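Local coordinates for Slr0280 protein (Synechocystis sp., PDB 5H3K) that is of unknown function but carries a domain of the phosphodiester glycosidase family and may therefore act on sugar phosphodiesters, at residues 292-303 against 540-551. Sequence-based numbering, arbitrary orientation.
Sequences QFPVTTVTINPR and GNIILVASHNRV
Val295 CG1 meets Val545 CG1 at 3.6 Å in the apolar centre of an antiparallel beta-sheet pairing, where strand 292-300 joins strand 542-547 of the phosphodiester glycosidase family region. Both methyls stand anti to their backbone N (chi1 174° for Val295), on the face covered by helix 558-567 through Ile564 and Leu565. On the other face Ile300 CD1 packs on Leu544 CG and CD1, and Ile542 CD1 reaches Pro302 CB. Six backbone hydrogen bonds join Thr296 with Ala546, Val298 with Leu544 and Ile300 with Ile542, two per pair; Leu544 N to Val298 O is nearly straight at 175°. Beyond Ser547 the regular pairing stops, and Phe293 lies alongside Arg550. Arg550 CB sits over the ring centre in a CH-pi contact, 3.6 Å from the centroid, while Phe293 CZ lies under the guanidinium at 3.4 Å from CZ of Arg550, the two planes turned 53° apart. A salt bridge to Glu560 and hydrogen bonds to Ala554 O and Gly290 O also hold this guanidinium. A serine in place of Phe293 would probably lose the ring face under Arg550 CB and the CZ contact with the guanidinium, opening a gap beside Ile564. At the polar edge Val551 N donates to Gln292 O at 2.8 Å, and a water bridges the same two residues, accepting from Gln292 N and donating to Val551 O.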
ATOM      1  N   GLN A 292     -16.746  13.227 -10.670  1.00 10.63           N
ATOM      2  CA  GLN A 292     -15.664  13.837  -9.897  1.00 10.52           C
ATOM      3  C   GLN A 292     -15.130  12.808  -8.901  1.00  9.13           C
ATOM      4  O   GLN A 292     -15.888  12.286  -8.080  1.00  8.49           O
ATOM      5  CB  GLN A 292     -16.180  15.069  -9.147  1.00 13.44           C
ATOM      6  CG  GLN A 292     -15.136  15.740  -8.257  1.00 16.72           C
ATOM      7  CD  GLN A 292     -15.581  17.086  -7.707  1.00 23.90           C
ATOM      8  OE1 GLN A 292     -16.272  17.159  -6.688  1.00 27.30           O
ATOM      9  NE2 GLN A 292     -15.173  18.161  -8.376  1.00 22.63           N
ATOM     10  N   PHE A 293     -13.835  12.499  -8.995  1.00  9.01           N
ATOM     11  CA  PHE A 293     -13.235  11.437  -8.182  1.00  8.35           C
ATOM     12  C   PHE A 293     -12.233  11.994  -7.194  1.00  8.39           C
ATOM     13  O   PHE A 293     -11.237  12.600  -7.599  1.00  8.03           O
ATOM     14  CB  PHE A 293     -12.487  10.433  -9.072  1.00  7.29           C
ATOM     15  CG  PHE A 293     -13.380   9.596  -9.953  1.00  8.52           C
ATOM     16  CD1 PHE A 293     -13.903  10.110 -11.136  1.00 10.22           C
ATOM     17  CD2 PHE A 293     -13.660   8.275  -9.614  1.00  7.31           C
ATOM     18  CE1 PHE A 293     -14.718   9.324 -11.961  1.00  9.92           C
ATOM     19  CE2 PHE A 293     -14.470   7.480 -10.425  1.00  8.56           C
ATOM     20  CZ  PHE A 293     -15.007   8.003 -11.604  1.00  8.92           C
ATOM     21  N   PRO A 294     -12.467  11.775  -5.890  1.00  7.83           N
ATOM     22  CA  PRO A 294     -11.396  12.089  -4.934  1.00  9.23           C
ATOM     23  C   PRO A 294     -10.238  11.116  -5.165  1.00  9.71           C
ATOM     24  O   PRO A 294     -10.474   9.902  -5.233  1.00  9.68           O
ATOM     25  CB  PRO A 294     -12.045  11.838  -3.563  1.00 11.22           C
ATOM     26  CG  PRO A 294     -13.540  11.855  -3.826  1.00 12.91           C
ATOM     27  CD  PRO A 294     -13.691  11.296  -5.226  1.00 10.56           C
ATOM     28  N   VAL A 295      -9.019  11.636  -5.320  1.00  9.04           N
ATOM     29  CA  VAL A 295      -7.847  10.803  -5.580  1.00  7.12           C
ATOM     30  C   VAL A 295      -6.686  11.139  -4.642  1.00  8.39           C
ATOM     31  O   VAL A 295      -6.367  12.313  -4.412  1.00  8.54           O
ATOM     32  CB  VAL A 295      -7.376  10.936  -7.055  1.00  7.92           C
ATOM     33  CG1 VAL A 295      -6.071  10.195  -7.284  1.00  9.94           C
ATOM     34  CG2 VAL A 295      -8.440  10.406  -8.016  1.00  9.06           C
ATOM     35  N   THR A 296      -6.056  10.105  -4.086  1.00  6.12           N
ATOM     36  CA  THR A 296      -4.870  10.276  -3.265  1.00  7.42           C
ATOM     37  C   THR A 296      -3.629   9.880  -4.052  1.00  6.67           C
ATOM     38  O   THR A 296      -3.583   8.807  -4.677  1.00  6.11           O
ATOM     39  CB  THR A 296      -4.918   9.388  -2.013  1.00  7.36           C
ATOM     40  OG1 THR A 296      -6.211   9.476  -1.402  1.00  7.16           O
ATOM     41  CG2 THR A 296      -3.854   9.827  -1.023  1.00  6.73           C
ATOM     42  N   THR A 297      -2.620  10.745  -4.041  1.00  6.55           N
ATOM     43  CA  THR A 297      -1.374  10.437  -4.731  1.00  5.21           C
ATOM     44  C   THR A 297      -0.167  10.692  -3.850  1.00  4.92           C
ATOM     45  O   THR A 297      -0.182  11.557  -2.965  1.00  5.59           O
ATOM     46  CB  THR A 297      -1.198  11.252  -6.025  1.00  7.27           C
ATOM     47  OG1 THR A 297      -1.189  12.653  -5.713  1.00  7.70           O
ATOM     48  CG2 THR A 297      -2.315  10.957  -7.019  1.00  7.75           C
ATOM     49  N   VAL A 298       0.894   9.948  -4.115  1.00  5.00           N
ATOM     50  CA  VAL A 298       2.201  10.298  -3.588  1.00  4.76           C
ATOM     51  C   VAL A 298       3.131  10.305  -4.775  1.00  6.97           C
ATOM     52  O   VAL A 298       3.186   9.337  -5.542  1.00  6.42           O
ATOM     53  CB  VAL A 298       2.695   9.327  -2.529  1.00  4.03           C
ATOM     54  CG1 VAL A 298       4.087   9.723  -2.089  1.00  5.42           C
ATOM     55  CG2 VAL A 298       1.734   9.308  -1.339  1.00  6.03           C
ATOM     56  N   THR A 299       3.831  11.420  -4.951  1.00  5.84           N
ATOM     57  CA  THR A 299       4.701  11.591  -6.103  1.00  6.23           C
ATOM     58  C   THR A 299       6.146  11.566  -5.627  1.00  6.95           C
ATOM     59  O   THR A 299       6.515  12.246  -4.664  1.00  7.49           O
ATOM     60  CB  THR A 299       4.396  12.900  -6.861  1.00  9.87           C
ATOM     61  OG1 THR A 299       3.052  12.858  -7.369  1.00  9.54           O
ATOM     62  CG2 THR A 299       5.366  13.074  -8.031  1.00  8.12           C
ATOM     63  N   ILE A 300       6.962  10.761  -6.290  1.00  5.59           N
ATOM     64  CA  ILE A 300       8.310  10.494  -5.824  1.00  6.48           C
ATOM     65  C   ILE A 300       9.285  10.765  -6.957  1.00  9.92           C
ATOM     66  O   ILE A 300       9.104  10.255  -8.062  1.00 10.58           O
ATOM     67  CB  ILE A 300       8.473   9.011  -5.400  1.00  7.94           C
ATOM     68  CG1 ILE A 300       7.538   8.650  -4.237  1.00  5.96           C
ATOM     69  CG2 ILE A 300       9.917   8.711  -5.035  1.00  9.06           C
ATOM     70  CD1 ILE A 300       6.371   7.750  -4.653  1.00  6.19           C
ATOM     71  N   ASN A 301      10.307  11.579  -6.687  1.00  7.94           N
ATOM     72  CA  ASN A 301      11.398  11.765  -7.636  1.00 10.57           C
ATOM     73  C   ASN A 301      12.439  10.680  -7.403  1.00 12.59           C
ATOM     74  O   ASN A 301      13.202  10.753  -6.442  1.00 11.38           O
ATOM     75  CB  ASN A 301      12.025  13.153  -7.463  1.00 11.34           C
ATOM     76  CG  ASN A 301      13.177  13.402  -8.440  1.00 18.93           C
ATOM     77  OD1 ASN A 301      13.625  12.491  -9.149  1.00 17.59           O
ATOM     78  ND2 ASN A 301      13.665  14.635  -8.467  1.00 22.93           N
ATOM     79  N   PRO A 302      12.495   9.677  -8.302  1.00 13.78           N
ATOM     80  CA  PRO A 302      13.342   8.499  -8.088  1.00 14.28           C
ATOM     81  C   PRO A 302      14.820   8.831  -8.312  1.00 18.35           C
ATOM     82  O   PRO A 302      15.686   7.972  -8.150  1.00 17.34           O
ATOM     83  CB  PRO A 302      12.836   7.517  -9.151  1.00 15.85           C
ATOM     84  CG  PRO A 302      12.420   8.404 -10.283  1.00 13.95           C
ATOM     85  CD  PRO A 302      11.879   9.673  -9.645  1.00 14.63           C
ATOM     86  N   ARG A 303      15.087  10.077  -8.679  1.00 16.08           N
ATOM     87  CA  ARG A 303      16.452  10.560  -8.861  1.00 23.35           C
ATOM     88  C   ARG A 303      16.961  11.327  -7.640  1.00 25.57           C
ATOM     89  O   ARG A 303      18.142  11.675  -7.574  1.00 24.20           O
ATOM     90  CB  ARG A 303      16.536  11.447 -10.106  1.00 25.81           C
ATOM     91  CG  ARG A 303      16.366  10.689 -11.414  1.00 26.27           C
ATOM     92  CD  ARG A 303      15.804  11.576 -12.509  1.00 39.05           C
ATOM     93  NE  ARG A 303      14.358  11.773 -12.383  1.00 38.30           N
ATOM     94  CZ  ARG A 303      13.769  12.961 -12.279  1.00 33.61           C
ATOM     95  NH1 ARG A 303      14.500  14.068 -12.291  1.00 39.72           N
ATOM     96  NH2 ARG A 303      12.451  13.046 -12.173  1.00 28.77           N
ATOM     97  N   GLY A 540       9.600  12.301 -15.293  1.00 16.83           N
ATOM     98  CA  GLY A 540      10.104  11.011 -14.888  1.00 19.41           C
ATOM     99  C   GLY A 540       9.932  10.823 -13.392  1.00 14.62           C
ATOM    100  O   GLY A 540      10.608   9.984 -12.802  1.00 17.66           O
ATOM    101  N   ASN A 541       9.040  11.598 -12.775  1.00 14.08           N
ATOM    102  CA  ASN A 541       8.649  11.314 -11.391  1.00 10.88           C
ATOM    103  C   ASN A 541       7.634  10.181 -11.364  1.00 11.21           C
ATOM    104  O   ASN A 541       6.801  10.068 -12.263  1.00 10.48           O
ATOM    105  CB  ASN A 541       8.029  12.537 -10.701  1.00 12.57           C
ATOM    106  CG  ASN A 541       9.034  13.652 -10.452  1.00 15.74           C
ATOM    107  OD1 ASN A 541      10.206  13.405 -10.163  1.00 16.26           O
ATOM    108  ND2 ASN A 541       8.573  14.886 -10.572  1.00 19.01           N
ATOM    109  N   ILE A 542       7.686   9.366 -10.317  1.00  5.84           N
ATOM    110  CA  ILE A 542       6.761   8.252 -10.166  1.00  6.81           C
ATOM    111  C   ILE A 542       5.559   8.699  -9.358  1.00  7.43           C
ATOM    112  O   ILE A 542       5.707   9.361  -8.333  1.00  7.38           O
ATOM    113  CB  ILE A 542       7.457   7.080  -9.462  1.00  7.53           C
ATOM    114  CG1 ILE A 542       8.573   6.530 -10.367  1.00  9.47           C
ATOM    115  CG2 ILE A 542       6.429   5.992  -9.055  1.00  7.33           C
ATOM    116  CD1 ILE A 542       9.532   5.589  -9.660  1.00 13.35           C
ATOM    117  N   ILE A 543       4.360   8.359  -9.823  1.00  6.12           N
ATOM    118  CA  ILE A 543       3.152   8.672  -9.070  1.00  5.36           C
ATOM    119  C   ILE A 543       2.476   7.381  -8.627  1.00  5.09           C
ATOM    120  O   ILE A 543       2.231   6.494  -9.435  1.00  5.26           O
ATOM    121  CB  ILE A 543       2.154   9.509  -9.902  1.00  8.05           C
ATOM    122  CG1 ILE A 543       2.886  10.654 -10.604  1.00 11.63           C
ATOM    123  CG2 ILE A 543       1.057  10.072  -9.011  1.00  7.97           C
ATOM    124  CD1 ILE A 543       2.083  11.279 -11.723  1.00 18.09           C
ATOM    125  N   LEU A 544       2.230   7.263  -7.329  1.00  3.46           N
ATOM    126  CA  LEU A 544       1.425   6.171  -6.799  1.00  4.38           C
ATOM    127  C   LEU A 544       0.029   6.746  -6.596  1.00  4.90           C
ATOM    128  O   LEU A 544      -0.127   7.818  -5.989  1.00  5.17           O
ATOM    129  CB  LEU A 544       1.999   5.666  -5.477  1.00  3.21           C
ATOM    130  CG  LEU A 544       3.486   5.300  -5.463  1.00  4.48           C
ATOM    131  CD1 LEU A 544       3.873   4.743  -4.098  1.00  3.17           C
ATOM    132  CD2 LEU A 544       3.820   4.283  -6.542  1.00  4.61           C
ATOM    133  N   VAL A 545      -0.991   6.045  -7.090  1.00  3.89           N
ATOM    134  CA  VAL A 545      -2.351   6.594  -7.154  1.00  2.64           C
ATOM    135  C   VAL A 545      -3.394   5.642  -6.572  1.00  4.15           C
ATOM    136  O   VAL A 545      -3.417   4.462  -6.921  1.00  4.38           O
ATOM    137  CB  VAL A 545      -2.749   6.848  -8.630  1.00  4.21           C
ATOM    138  CG1 VAL A 545      -4.142   7.490  -8.710  1.00  3.23           C
ATOM    139  CG2 VAL A 545      -1.706   7.707  -9.327  1.00  3.78           C
ATOM    140  N   ALA A 546      -4.249   6.156  -5.689  1.00  2.72           N
ATOM    141  CA  ALA A 546      -5.386   5.398  -5.150  1.00  3.68           C
ATOM    142  C   ALA A 546      -6.661   6.210  -5.332  1.00  4.78           C
ATOM    143  O   ALA A 546      -6.728   7.366  -4.890  1.00  5.02           O
ATOM    144  CB  ALA A 546      -5.175   5.085  -3.650  1.00  4.49           C
ATOM    145  N   SER A 547      -7.665   5.615  -5.969  1.00  4.16           N
ATOM    146  CA  SER A 547      -8.961   6.260  -6.164  1.00  6.01           C
ATOM    147  C   SER A 547     -10.074   5.379  -5.619  1.00  6.52           C
ATOM    148  O   SER A 547      -9.987   4.153  -5.646  1.00  5.96           O
ATOM    149  CB  SER A 547      -9.216   6.570  -7.638  1.00  6.90           C
ATOM    150  OG  SER A 547      -9.389   5.374  -8.376  1.00 11.69           O
ATOM    151  N   HIS A 548     -11.139   5.996  -5.127  1.00  6.15           N
ATOM    152  CA  HIS A 548     -12.275   5.198  -4.665  1.00  6.66           C
ATOM    153  C   HIS A 548     -13.553   5.600  -5.389  1.00  7.23           C
ATOM    154  O   HIS A 548     -13.548   5.668  -6.620  1.00  8.13           O
ATOM    155  CB  HIS A 548     -12.349   5.211  -3.135  1.00  6.69           C
ATOM    156  CG  HIS A 548     -11.134   4.594  -2.495  1.00  6.05           C
ATOM    157  ND1 HIS A 548     -10.981   3.231  -2.376  1.00  7.22           N
ATOM    158  CD2 HIS A 548     -10.009   5.153  -1.994  1.00  7.14           C
ATOM    159  CE1 HIS A 548      -9.813   2.972  -1.802  1.00  5.74           C
ATOM    160  NE2 HIS A 548      -9.204   4.116  -1.562  1.00  7.06           N
ATOM    161  N   ASN A 549     -14.647   5.836  -4.673  1.00  8.97           N
ATOM    162  CA  ASN A 549     -15.903   6.169  -5.350  1.00  8.88           C
ATOM    163  C   ASN A 549     -15.909   7.607  -5.819  1.00  7.37           C
ATOM    164  O   ASN A 549     -15.377   8.494  -5.132  1.00  9.71           O
ATOM    165  CB  ASN A 549     -17.099   5.966  -4.411  1.00  9.18           C
ATOM    166  CG  ASN A 549     -17.342   4.506  -4.089  1.00 14.76           C
ATOM    167  OD1 ASN A 549     -18.243   3.880  -4.643  1.00 23.65           O
ATOM    168  ND2 ASN A 549     -16.536   3.956  -3.193  1.00 19.48           N
ATOM    169  N   ARG A 550     -16.512   7.848  -6.978  1.00  6.34           N
ATOM    170  CA  ARG A 550     -16.740   9.217  -7.419  1.00  8.91           C
ATOM    171  C   ARG A 550     -17.784   9.843  -6.496  1.00 10.29           C
ATOM    172  O   ARG A 550     -18.555   9.132  -5.827  1.00  8.20           O
ATOM    173  CB  ARG A 550     -17.197   9.261  -8.881  1.00  8.52           C
ATOM    174  CG  ARG A 550     -18.678   8.915  -9.098  1.00  9.24           C
ATOM    175  CD  ARG A 550     -18.943   8.499 -10.540  1.00  9.40           C
ATOM    176  NE  ARG A 550     -18.381   7.177 -10.841  1.00  9.91           N
ATOM    177  CZ  ARG A 550     -18.130   6.721 -12.069  1.00 11.02           C
ATOM    178  NH1 ARG A 550     -17.618   5.508 -12.235  1.00  9.41           N
ATOM    179  NH2 ARG A 550     -18.380   7.475 -13.130  1.00 12.04           N
ATOM    180  N   VAL A 551     -17.789  11.170  -6.424  1.00 10.00           N
ATOM    181  CA  VAL A 551     -18.781  11.859  -5.605  1.00 12.28           C
ATOM    182  C   VAL A 551     -20.173  11.464  -6.084  1.00  8.15           C
ATOM    183  O   VAL A 551     -20.526  11.688  -7.243  1.00 11.30           O
ATOM    184  CB  VAL A 551     -18.593  13.394  -5.638  1.00 11.21           C
ATOM    185  CG1 VAL A 551     -19.702  14.093  -4.844  1.00 11.41           C
ATOM    186  CG2 VAL A 551     -17.223  13.770  -5.081  1.00 11.86           C
TER
HETATM  187  O   HOH W   1     -19.353  12.784  -9.520  1.00 11.89           O
HETATM  188  O   HOH W   2      -7.968   7.952  -2.550  1.00 17.34           O